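Local coordinates for GH18 chiitnase (Pseudoalteromonas aurantia, PDB 6K7Z), which is a family 18 endochitinase that degrades chitin, probably hydrolysing the beta-1,4 bonds between its N-acetylglucosamine units, at residues Leu21-Val26 with Ile257-Phe262; Gly111-Tyr116 with Trp183-Phe188; Ser136-Leu141 with Gly178-Trp183. All coordinates share one frame; numbering follows the deposited sequence.

Contact 1. Residues Leu21-Val26 with Ile257-Phe262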
loop_
_atom_site.group_PDB
_atom_site.type_symbol
_atom_site.label_atom_id
_atom_site.label_comp_id
_atom_site.label_asym_id
_atom_site.label_seq_id
_atom_site.Cartn_x
_atom_site.Cartn_y
_atom_site.Cartn_z
ATOM N N LEU A 21 -16.801 1.889 9.764
ATOM C CA LEU A 21 -16.004 0.760 10.203
ATOM C C LEU A 21 -14.688 1.252 10.791
ATOM O O LEU A 21 -14.295 2.405 10.572
ATOM C CB LEU A 21 -15.756 -0.193 9.024
ATOM C CG LEU A 21 -17.058 -0.917 8.682
ATOM C CD1 LEU A 21 -16.929 -1.597 7.325
ATOM C CD2 LEU A 21 -17.395 -1.929 9.773
ATOM N N PRO A 22 -14.013 0.437 11.562
ATOM C CA PRO A 22 -12.804 0.910 12.263
ATOM C C PRO A 22 -11.558 0.874 11.382
ATOM O O PRO A 22 -10.549 0.225 11.704
ATOM C CB PRO A 22 -12.721 -0.056 13.453
ATOM C CG PRO A 22 -13.314 -1.315 12.944
ATOM C CD PRO A 22 -14.410 -0.917 11.998
ATOM N N TYR A 23 -11.629 1.567 10.246
ATOM C CA TYR A 23 -10.474 1.801 9.384
ATOM C C TYR A 23 -9.884 3.172 9.659
ATOM O O TYR A 23 -10.611 4.134 9.914
ATOM C CB TYR A 23 -10.835 1.719 7.898
ATOM C CG TYR A 23 -11.023 0.303 7.406
ATOM C CD1 TYR A 23 -9.943 -0.568 7.329
ATOM C CD2 TYR A 23 -12.279 -0.152 7.011
ATOM C CE1 TYR A 23 -10.106 -1.870 6.892
ATOM C CE2 TYR A 23 -12.456 -1.448 6.564
ATOM C CZ TYR A 23 -11.367 -2.300 6.504
ATOM O OH TYR A 23 -11.555 -3.591 6.056
ATOM N N ASP A 24 -8.562 3.258 9.594
ATOM C CA ASP A 24 -7.907 4.555 9.640
ATOM C C ASP A 24 -7.583 5.096 8.261
ATOM O O ASP A 24 -7.622 6.318 8.061
ATOM C CB ASP A 24 -6.623 4.469 10.464
ATOM C CG ASP A 24 -6.888 4.086 11.894
ATOM O OD1 ASP A 24 -7.708 4.772 12.546
ATOM O OD2 ASP A 24 -6.295 3.093 12.359
ATOM N N VAL A 25 -7.290 4.218 7.306
ATOM C CA VAL A 25 -6.831 4.621 5.980
ATOM C C VAL A 25 -7.502 3.736 4.943
ATOM O O VAL A 25 -7.546 2.511 5.094
ATOM C CB VAL A 25 -5.300 4.495 5.848
ATOM C CG1 VAL A 25 -4.848 4.981 4.477
ATOM C CG2 VAL A 25 -4.588 5.255 6.954
ATOM N N VAL A 26 -7.991 4.349 3.873
ATOM C CA VAL A 26 -8.518 3.619 2.731
ATOM C C VAL A 26 -7.689 4.005 1.519
ATOM O O VAL A 26 -7.572 5.195 1.197
ATOM C CB VAL A 26 -10.006 3.913 2.501
ATOM C CG1 VAL A 26 -10.447 3.336 1.170
ATOM C CG2 VAL A 26 -10.827 3.343 3.655
ATOM N N ILE A 257 -2.427 -3.312 10.647
ATOM C CA ILE A 257 -2.870 -4.395 9.777
ATOM C C ILE A 257 -3.505 -3.794 8.538
ATOM O O ILE A 257 -4.387 -2.935 8.646
ATOM C CB ILE A 257 -3.882 -5.315 10.481
ATOM C CG1 ILE A 257 -3.211 -6.065 11.631
ATOM C CG2 ILE A 257 -4.512 -6.286 9.469
ATOM C CD1 ILE A 257 -2.185 -7.099 11.163
ATOM N N MET A 258 -3.073 -4.264 7.372
ATOM C CA MET A 258 -3.639 -3.897 6.078
ATOM C C MET A 258 -4.373 -5.103 5.508
ATOM O O MET A 258 -4.049 -6.247 5.842
ATOM C CB MET A 258 -2.527 -3.432 5.119
ATOM C CG MET A 258 -2.992 -3.156 3.675
ATOM S SD MET A 258 -2.898 -4.640 2.637
ATOM C CE MET A 258 -1.163 -4.685 2.208
ATOM N N ASN A 259 -5.383 -4.869 4.674
ATOM C CA ASN A 259 -5.994 -6.002 3.992
ATOM C C ASN A 259 -6.221 -5.706 2.519
ATOM O O ASN A 259 -6.382 -4.555 2.092
ATOM C CB ASN A 259 -7.319 -6.462 4.651
ATOM C CG ASN A 259 -8.475 -5.500 4.421
ATOM O OD1 ASN A 259 -8.885 -5.242 3.286
ATOM N ND2 ASN A 259 -9.045 -5.013 5.514
ATOM N N TRP A 260 -6.195 -6.783 1.749
ATOM C CA TRP A 260 -6.697 -6.798 0.383
ATOM C C TRP A 260 -7.870 -7.767 0.418
ATOM O O TRP A 260 -7.657 -8.941 0.726
ATOM C CB TRP A 260 -5.621 -7.269 -0.612
ATOM C CG TRP A 260 -6.116 -7.263 -2.026
ATOM C CD1 TRP A 260 -6.781 -8.274 -2.674
ATOM C CD2 TRP A 260 -6.049 -6.171 -2.948
ATOM N NE1 TRP A 260 -7.102 -7.882 -3.956
ATOM C CE2 TRP A 260 -6.665 -6.595 -4.148
ATOM C CE3 TRP A 260 -5.507 -4.883 -2.885
ATOM C CZ2 TRP A 260 -6.763 -5.767 -5.275
ATOM C CZ3 TRP A 260 -5.603 -4.067 -3.996
ATOM C CH2 TRP A 260 -6.229 -4.506 -5.178
ATOM N N GLN A 261 -9.096 -7.316 0.182
ATOM C CA GLN A 261 -9.469 -5.932 -0.064
ATOM C C GLN A 261 -10.839 -5.687 0.569
ATOM O O GLN A 261 -11.527 -6.640 0.963
ATOM C CB GLN A 261 -9.512 -5.628 -1.569
ATOM C CG GLN A 261 -10.505 -6.496 -2.359
ATOM C CD GLN A 261 -10.698 -6.004 -3.787
ATOM O OE1 GLN A 261 -11.009 -4.832 -4.015
ATOM N NE2 GLN A 261 -10.496 -6.896 -4.757
ATOM N N PHE A 262 -11.238 -4.412 0.619
ATOM C CA PHE A 262 -12.422 -3.994 1.370
ATOM C C PHE A 262 -13.669 -4.798 1.005
ATOM O O PHE A 262 -14.392 -5.284 1.886
ATOM C CB PHE A 262 -12.656 -2.499 1.135
ATOM C CG PHE A 262 -13.873 -1.975 1.819
ATOM C CD1 PHE A 262 -13.864 -1.738 3.190
ATOM C CD2 PHE A 262 -15.035 -1.742 1.099
ATOM C CE1 PHE A 262 -15.000 -1.273 3.829
ATOM C CE2 PHE A 262 -16.174 -1.262 1.725
ATOM C CZ PHE A 262 -16.157 -1.018 3.087
#
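Tyr-23 overlaps Phe-262 obliquely, its CE2 at the edge of the phenylalanine ring, near the ring plane and 3.7 Å from Phe-262 CD1. The ring centres of Tyr-23 and Phe-262 are 5.9 Å apart. Their planes meet at 61°. The fold is the TIM barrel of family 18. Strands 25-33 and 256-260 flank strand 3-8, and this contact reaches across that strand, where the side chains of Tyr-23 and Phe-262 also touch Thr-6. Leu-21 extends the apolar patch: its CD1 lies 4.0 Å from Phe-262 CE1.

The polar part is one hydrogen bond. Asn-259 ND2 donates to Tyr-23 OH over 2.9 Å, with an N-H...O angle of 155°. The amide nitrogen comes in at the edge of the tyrosine ring, and the hydroxyl oxygen lies almost in the amide plane. CG of Asn-259 is wedged between its own backbone N and carbonyl carbon (chi1 72°), which turns the amide toward Tyr-23. The other end of this buried amide is also used, since OD1 is hydrogen-bonded to Thr-6 OG1. Two partners thus fix its rotation. A phenylalanine in place of Tyr-23 would probably keep the ring packing but leave Asn-259 ND2 without this acceptor.

Helix 269-277 packs over the group, with Ile-271 on Tyr-23 and Trp-270 on Asn-259. Between Asn-259 and Phe-262 the chain passes through a cis peptide, which joins Trp-260 to Gln-261.

Contact 2. Residues Gly111-Tyr116 with Trp183-Phe188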
loop_
_atom_site.group_PDB
_atom_site.type_symbol
_atom_site.label_atom_id
_atom_site.label_comp_id
_atom_site.label_asym_id
_atom_site.label_seq_id
_atom_site.Cartn_x
_atom_site.Cartn_y
_atom_site.Cartn_z
ATOM N N GLY A 111 -3.240 11.827 0.205
ATOM C CA GLY A 111 -1.909 11.400 -0.166
ATOM C C GLY A 111 -1.941 10.224 -1.125
ATOM O O GLY A 111 -2.940 9.974 -1.799
ATOM N N VAL A 112 -0.812 9.520 -1.191
ATOM C CA VAL A 112 -0.559 8.512 -2.213
ATOM C C VAL A 112 -0.015 7.260 -1.552
ATOM O O VAL A 112 0.833 7.333 -0.658
ATOM C CB VAL A 112 0.442 8.992 -3.282
ATOM C CG1 VAL A 112 0.654 7.911 -4.345
ATOM C CG2 VAL A 112 -0.034 10.252 -3.936
ATOM N N ASP A 113 -0.480 6.115 -2.024
ATOM C CA ASP A 113 0.117 4.823 -1.739
ATOM C C ASP A 113 0.828 4.359 -3.002
ATOM O O ASP A 113 0.224 4.325 -4.073
ATOM C CB ASP A 113 -0.963 3.820 -1.329
ATOM C CG ASP A 113 -0.421 2.425 -1.085
ATOM O OD1 ASP A 113 0.355 2.226 -0.121
ATOM O OD2 ASP A 113 -0.807 1.504 -1.844
ATOM N N ILE A 114 2.109 4.031 -2.887
ATOM C CA ILE A 114 2.909 3.630 -4.035
ATOM C C ILE A 114 2.943 2.112 -4.009
ATOM O O ILE A 114 3.725 1.508 -3.273
ATOM C CB ILE A 114 4.309 4.246 -4.005
ATOM C CG1 ILE A 114 4.190 5.767 -4.166
ATOM C CG2 ILE A 114 5.189 3.640 -5.091
ATOM C CD1 ILE A 114 5.446 6.502 -3.796
ATOM N N ASP A 115 2.061 1.493 -4.791
ATOM C CA ASP A 115 1.956 0.037 -4.820
ATOM C C ASP A 115 2.814 -0.476 -5.972
ATOM O O ASP A 115 2.331 -0.824 -7.051
ATOM C CB ASP A 115 0.498 -0.382 -4.950
ATOM C CG ASP A 115 0.301 -1.890 -4.839
ATOM O OD1 ASP A 115 1.296 -2.631 -4.688
ATOM O OD2 ASP A 115 -0.863 -2.343 -4.895
ATOM N N TYR A 116 4.116 -0.531 -5.715
ATOM C CA TYR A 116 5.127 -0.843 -6.720
ATOM C C TYR A 116 5.500 -2.320 -6.632
ATOM O O TYR A 116 5.948 -2.788 -5.580
ATOM C CB TYR A 116 6.349 0.042 -6.496
ATOM C CG TYR A 116 7.517 -0.204 -7.413
ATOM C CD1 TYR A 116 7.621 0.470 -8.612
ATOM C CD2 TYR A 116 8.540 -1.083 -7.057
ATOM C CE1 TYR A 116 8.705 0.273 -9.451
ATOM C CE2 TYR A 116 9.637 -1.288 -7.893
ATOM C CZ TYR A 116 9.712 -0.598 -9.087
ATOM O OH TYR A 116 10.789 -0.774 -9.935
ATOM N N TRP A 183 4.554 4.952 6.076
ATOM C CA TRP A 183 4.583 3.546 6.467
ATOM C C TRP A 183 4.650 2.672 5.222
ATOM O O TRP A 183 4.458 3.134 4.095
ATOM C CB TRP A 183 3.372 3.157 7.318
ATOM C CG TRP A 183 2.051 3.393 6.663
ATOM C CD1 TRP A 183 1.430 2.585 5.745
ATOM C CD2 TRP A 183 1.169 4.494 6.889
ATOM N NE1 TRP A 183 0.227 3.132 5.380
ATOM C CE2 TRP A 183 0.044 4.305 6.065
ATOM C CE3 TRP A 183 1.221 5.627 7.709
ATOM C CZ2 TRP A 183 -1.019 5.201 6.041
ATOM C CZ3 TRP A 183 0.162 6.517 7.680
ATOM C CH2 TRP A 183 -0.936 6.306 6.847
ATOM N N LEU A 184 4.924 1.395 5.455
ATOM C CA LEU A 184 4.975 0.369 4.423
ATOM C C LEU A 184 3.817 -0.590 4.635
ATOM O O LEU A 184 3.655 -1.122 5.737
ATOM C CB LEU A 184 6.282 -0.418 4.496
ATOM C CG LEU A 184 7.600 0.343 4.407
ATOM C CD1 LEU A 184 8.771 -0.645 4.529
ATOM C CD2 LEU A 184 7.667 1.136 3.091
ATOM N N ASN A 185 3.029 -0.820 3.587
ATOM C CA ASN A 185 1.979 -1.845 3.619
ATOM C C ASN A 185 2.603 -3.136 3.102
ATOM O O ASN A 185 2.593 -3.400 1.900
ATOM C CB ASN A 185 0.789 -1.433 2.759
ATOM C CG ASN A 185 0.098 -0.169 3.264
ATOM O OD1 ASN A 185 -0.214 -0.044 4.449
ATOM N ND2 ASN A 185 -0.152 0.770 2.352
ATOM N N VAL A 186 3.177 -3.940 4.004
ATOM C CA VAL A 186 3.881 -5.151 3.581
ATOM C C VAL A 186 2.863 -6.222 3.193
ATOM O O VAL A 186 1.985 -6.580 3.985
ATOM C CB VAL A 186 4.821 -5.668 4.682
ATOM C CG1 VAL A 186 5.598 -6.877 4.171
ATOM C CG2 VAL A 186 5.772 -4.558 5.157
ATOM N N GLN A 187 2.989 -6.755 1.975
ATOM C CA GLN A 187 2.046 -7.750 1.463
ATOM C C GLN A 187 2.519 -9.140 1.863
ATOM O O GLN A 187 3.267 -9.800 1.139
ATOM C CB GLN A 187 1.909 -7.643 -0.051
ATOM C CG GLN A 187 1.651 -6.243 -0.566
ATOM C CD GLN A 187 1.370 -6.226 -2.060
ATOM O OE1 GLN A 187 0.894 -7.215 -2.620
ATOM N NE2 GLN A 187 1.659 -5.093 -2.714
ATOM N N PHE A 188 2.052 -9.616 3.017
ATOM C CA PHE A 188 2.414 -10.960 3.433
ATOM C C PHE A 188 1.517 -11.986 2.747
ATOM O O PHE A 188 0.885 -12.819 3.408
ATOM C CB PHE A 188 2.347 -11.089 4.961
ATOM C CG PHE A 188 3.470 -10.375 5.677
ATOM C CD1 PHE A 188 4.774 -10.852 5.599
ATOM C CD2 PHE A 188 3.227 -9.209 6.406
ATOM C CE1 PHE A 188 5.808 -10.205 6.249
ATOM C CE2 PHE A 188 4.264 -8.557 7.070
ATOM C CZ PHE A 188 5.560 -9.055 6.985
#
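Asn-185 and Asp-113 are joined by a weak hydrogen bond. ND2 of Asn-185 donates to OD1 of Asp-113 over 2.9 Å. The bond is weak because it is bent, with an angle of 125° at the hydrogen. The carboxylate and amide planes are turned 49° apart. The strongest partner of Asp-113 is Ser-153, whose OG bonds to OD1; OD2 bonds to Tyr-7 OH and Ser-75 OG. Both buried oxygens are therefore satisfied, and the carboxylate can hardly turn.

Gln-187 and Asp-115 also come close. Gln-187 NE2 lies 3.2 Å from Asp-115 OD1, with the amide and carboxylate planes near a right angle. Gln-187 is extended beyond CG (chi2 -174°), which carries its amide toward Asp-115; NE2 bonds to Ala-155 O and Glu-117 OE2.

These groups meet inside the TIM barrel. Strands 111-115 and 183-187 are not neighbours, as strand 151-154 runs between them. Asp-113, Asp-115 and Glu-117 fit the DxDxE signature of family 18, whose glutamate is the usual catalytic acid, so this is probably the active-site core.

Asp-115 OD1 also lies close to Glu-117 OE2. By packing, the side chain of Asn-185 touches Ile-5 and Tyr-7 of strand 3-8 and Ser-153 of strand 151-154.

Contact 3. Residues Ser136-Leu141 with Gly178-Trp183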
loop_
_atom_site.group_PDB
_atom_site.type_symbol
_atom_site.label_atom_id
_atom_site.label_comp_id
_atom_site.label_asym_id
_atom_site.label_seq_id
_atom_site.Cartn_x
_atom_site.Cartn_y
_atom_site.Cartn_z
ATOM N N SER A 136 13.890 8.566 -5.806
ATOM C CA SER A 136 13.627 9.864 -6.434
ATOM C C SER A 136 12.141 10.201 -6.428
ATOM O O SER A 136 11.758 11.342 -6.143
ATOM C CB SER A 136 14.169 9.878 -7.864
ATOM O OG SER A 136 13.812 11.098 -8.508
ATOM N N LEU A 137 11.286 9.234 -6.773
ATOM C CA LEU A 137 9.851 9.498 -6.748
ATOM C C LEU A 137 9.389 9.909 -5.352
ATOM O O LEU A 137 8.616 10.862 -5.204
ATOM C CB LEU A 137 9.073 8.275 -7.230
ATOM C CG LEU A 137 7.553 8.443 -7.191
ATOM C CD1 LEU A 137 7.104 9.579 -8.106
ATOM C CD2 LEU A 137 6.836 7.128 -7.541
ATOM N N THR A 138 9.871 9.220 -4.313
ATOM C CA THR A 138 9.467 9.590 -2.960
ATOM C C THR A 138 9.895 11.014 -2.627
ATOM O O THR A 138 9.097 11.797 -2.101
ATOM C CB THR A 138 10.031 8.598 -1.941
ATOM O OG1 THR A 138 9.451 7.304 -2.158
ATOM C CG2 THR A 138 9.706 9.046 -0.525
ATOM N N GLN A 139 11.132 11.385 -2.975
ATOM C CA GLN A 139 11.618 12.721 -2.659
ATOM C C GLN A 139 10.795 13.785 -3.373
ATOM O O GLN A 139 10.392 14.787 -2.771
ATOM C CB GLN A 139 13.095 12.839 -3.036
ATOM C CG GLN A 139 14.039 12.122 -2.083
ATOM C CD GLN A 139 15.470 12.076 -2.592
ATOM O OE1 GLN A 139 15.718 12.178 -3.793
ATOM N NE2 GLN A 139 16.420 11.908 -1.676
ATOM N N GLU A 140 10.534 13.581 -4.665
ATOM C CA GLU A 140 9.804 14.580 -5.434
ATOM C C GLU A 140 8.358 14.677 -4.981
ATOM O O GLU A 140 7.771 15.764 -4.967
ATOM C CB GLU A 140 9.878 14.245 -6.921
ATOM C CG GLU A 140 11.284 14.214 -7.469
ATOM C CD GLU A 140 11.866 15.602 -7.618
ATOM O OE1 GLU A 140 11.133 16.593 -7.369
ATOM O OE2 GLU A 140 13.043 15.699 -8.006
ATOM N N LEU A 141 7.765 13.545 -4.612
ATOM C CA LEU A 141 6.391 13.557 -4.131
ATOM C C LEU A 141 6.295 14.256 -2.782
ATOM O O LEU A 141 5.381 15.062 -2.554
ATOM C CB LEU A 141 5.883 12.119 -4.052
ATOM C CG LEU A 141 4.419 11.740 -4.246
ATOM C CD1 LEU A 141 3.791 12.464 -5.413
ATOM C CD2 LEU A 141 4.351 10.231 -4.461
ATOM N N GLY A 178 13.638 6.555 3.910
ATOM C CA GLY A 178 12.667 6.045 4.868
ATOM C C GLY A 178 12.071 7.119 5.757
ATOM O O GLY A 178 10.899 7.037 6.142
ATOM N N GLN A 179 12.857 8.148 6.083
ATOM C CA GLN A 179 12.358 9.228 6.924
ATOM C C GLN A 179 11.235 10.014 6.258
ATOM O O GLN A 179 10.489 10.717 6.950
ATOM C CB GLN A 179 13.509 10.161 7.310
ATOM C CG GLN A 179 14.078 10.990 6.157
ATOM C CD GLN A 179 14.991 10.208 5.207
ATOM O OE1 GLN A 179 15.320 9.038 5.438
ATOM N NE2 GLN A 179 15.420 10.873 4.133
ATOM N N GLU A 180 11.078 9.901 4.941
ATOM C CA GLU A 180 10.047 10.620 4.210
ATOM C C GLU A 180 8.813 9.775 3.921
ATOM O O GLU A 180 7.852 10.283 3.335
ATOM C CB GLU A 180 10.624 11.157 2.900
ATOM C CG GLU A 180 11.754 12.152 3.131
ATOM C CD GLU A 180 12.305 12.728 1.854
ATOM O OE1 GLU A 180 11.677 12.555 0.787
ATOM O OE2 GLU A 180 13.378 13.362 1.917
ATOM N N ILE A 181 8.825 8.505 4.296
ATOM C CA ILE A 181 7.718 7.584 4.054
ATOM C C ILE A 181 6.950 7.421 5.354
ATOM O O ILE A 181 7.553 7.210 6.418
ATOM C CB ILE A 181 8.246 6.225 3.554
ATOM C CG1 ILE A 181 8.918 6.386 2.189
ATOM C CG2 ILE A 181 7.132 5.159 3.552
ATOM C CD1 ILE A 181 9.634 5.135 1.707
ATOM N N ASP A 182 5.623 7.488 5.280
ATOM C CA ASP A 182 4.848 7.350 6.507
ATOM C C ASP A 182 4.781 5.904 6.981
ATOM O O ASP A 182 4.946 5.640 8.177
ATOM C CB ASP A 182 3.452 7.932 6.310
ATOM C CG ASP A 182 3.486 9.444 6.154
ATOM O OD1 ASP A 182 3.558 10.146 7.179
ATOM O OD2 ASP A 182 3.458 9.917 5.017
ATOM N N TRP A 183 4.554 4.952 6.076
ATOM C CA TRP A 183 4.583 3.546 6.467
ATOM C C TRP A 183 4.650 2.672 5.222
ATOM O O TRP A 183 4.458 3.134 4.095
ATOM C CB TRP A 183 3.372 3.157 7.318
ATOM C CG TRP A 183 2.051 3.393 6.663
ATOM C CD1 TRP A 183 1.430 2.585 5.745
ATOM C CD2 TRP A 183 1.169 4.494 6.889
ATOM N NE1 TRP A 183 0.227 3.132 5.380
ATOM C CE2 TRP A 183 0.044 4.305 6.065
ATOM C CE3 TRP A 183 1.221 5.627 7.709
ATOM C CZ2 TRP A 183 -1.019 5.201 6.041
ATOM C CZ3 TRP A 183 0.162 6.517 7.680
ATOM C CH2 TRP A 183 -0.936 6.306 6.847
HETATM O O HOH W 1 11.723 15.557 -0.612
#
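Thr-138 and Ile-181 cross at about a right angle, methyl against methylene. Thr-138 CG2 lies 3.9 Å from Ile-181 CG1. The methyl, anti to the backbone N of Thr-138, faces the 178-183 segment. On the same threonine, OG1 turns back to its own helix and bonds to Leu-134 O, with His-154 NE2 as a further partner. The same methyl also meets Glu-180 obliquely, with Thr-138 CG2 4.1 Å from Glu-180 CB.

Glu-180 is extended beyond CG and reaches toward the helix roughly crosswise to its axis. Its OE1 lies 3.5 Å from Gln-139 CA and 3.7 Å from Gln-139 CG. The amide of Gln-139 and the carboxylate of Glu-180 are tilted 35° to each other, and no direct hydrogen bond links the two segments. A water bridges them instead. It donates to Gln-139 O at 2.7 Å and, weakly, to Glu-180 OE1 at 3.3 Å.

The contact lies in the outer layer of the barrel. Val-177 of helix 169-177 touches Thr-138 and Gln-139, so helix 130-144 packs against that helix and the turn leading from it into strand 183-187.

In the fold
Contact 2 lies at the heart of the barrel, its centre about 2 Å from the centre of the chain, and is wholly polar. Contact 1 is also buried but farther out, and it mixes aromatic packing with one side-chain hydrogen bond. Contact 3 is only partly buried: apolar contact on its inner side gives way to a water bridge outside. Contacts 1 and 2 belong to the same sheet and touch where Met-258 CE packs on Asn-185 CB at 3.8 Å. Contacts 2 and 3 share Trp-183. They also meet through Ile-114 and Leu-141, strand against helix. Contacts 1 and 3 sit on opposite sides of the chain centre, yet Val-25 still packs on Trp-183.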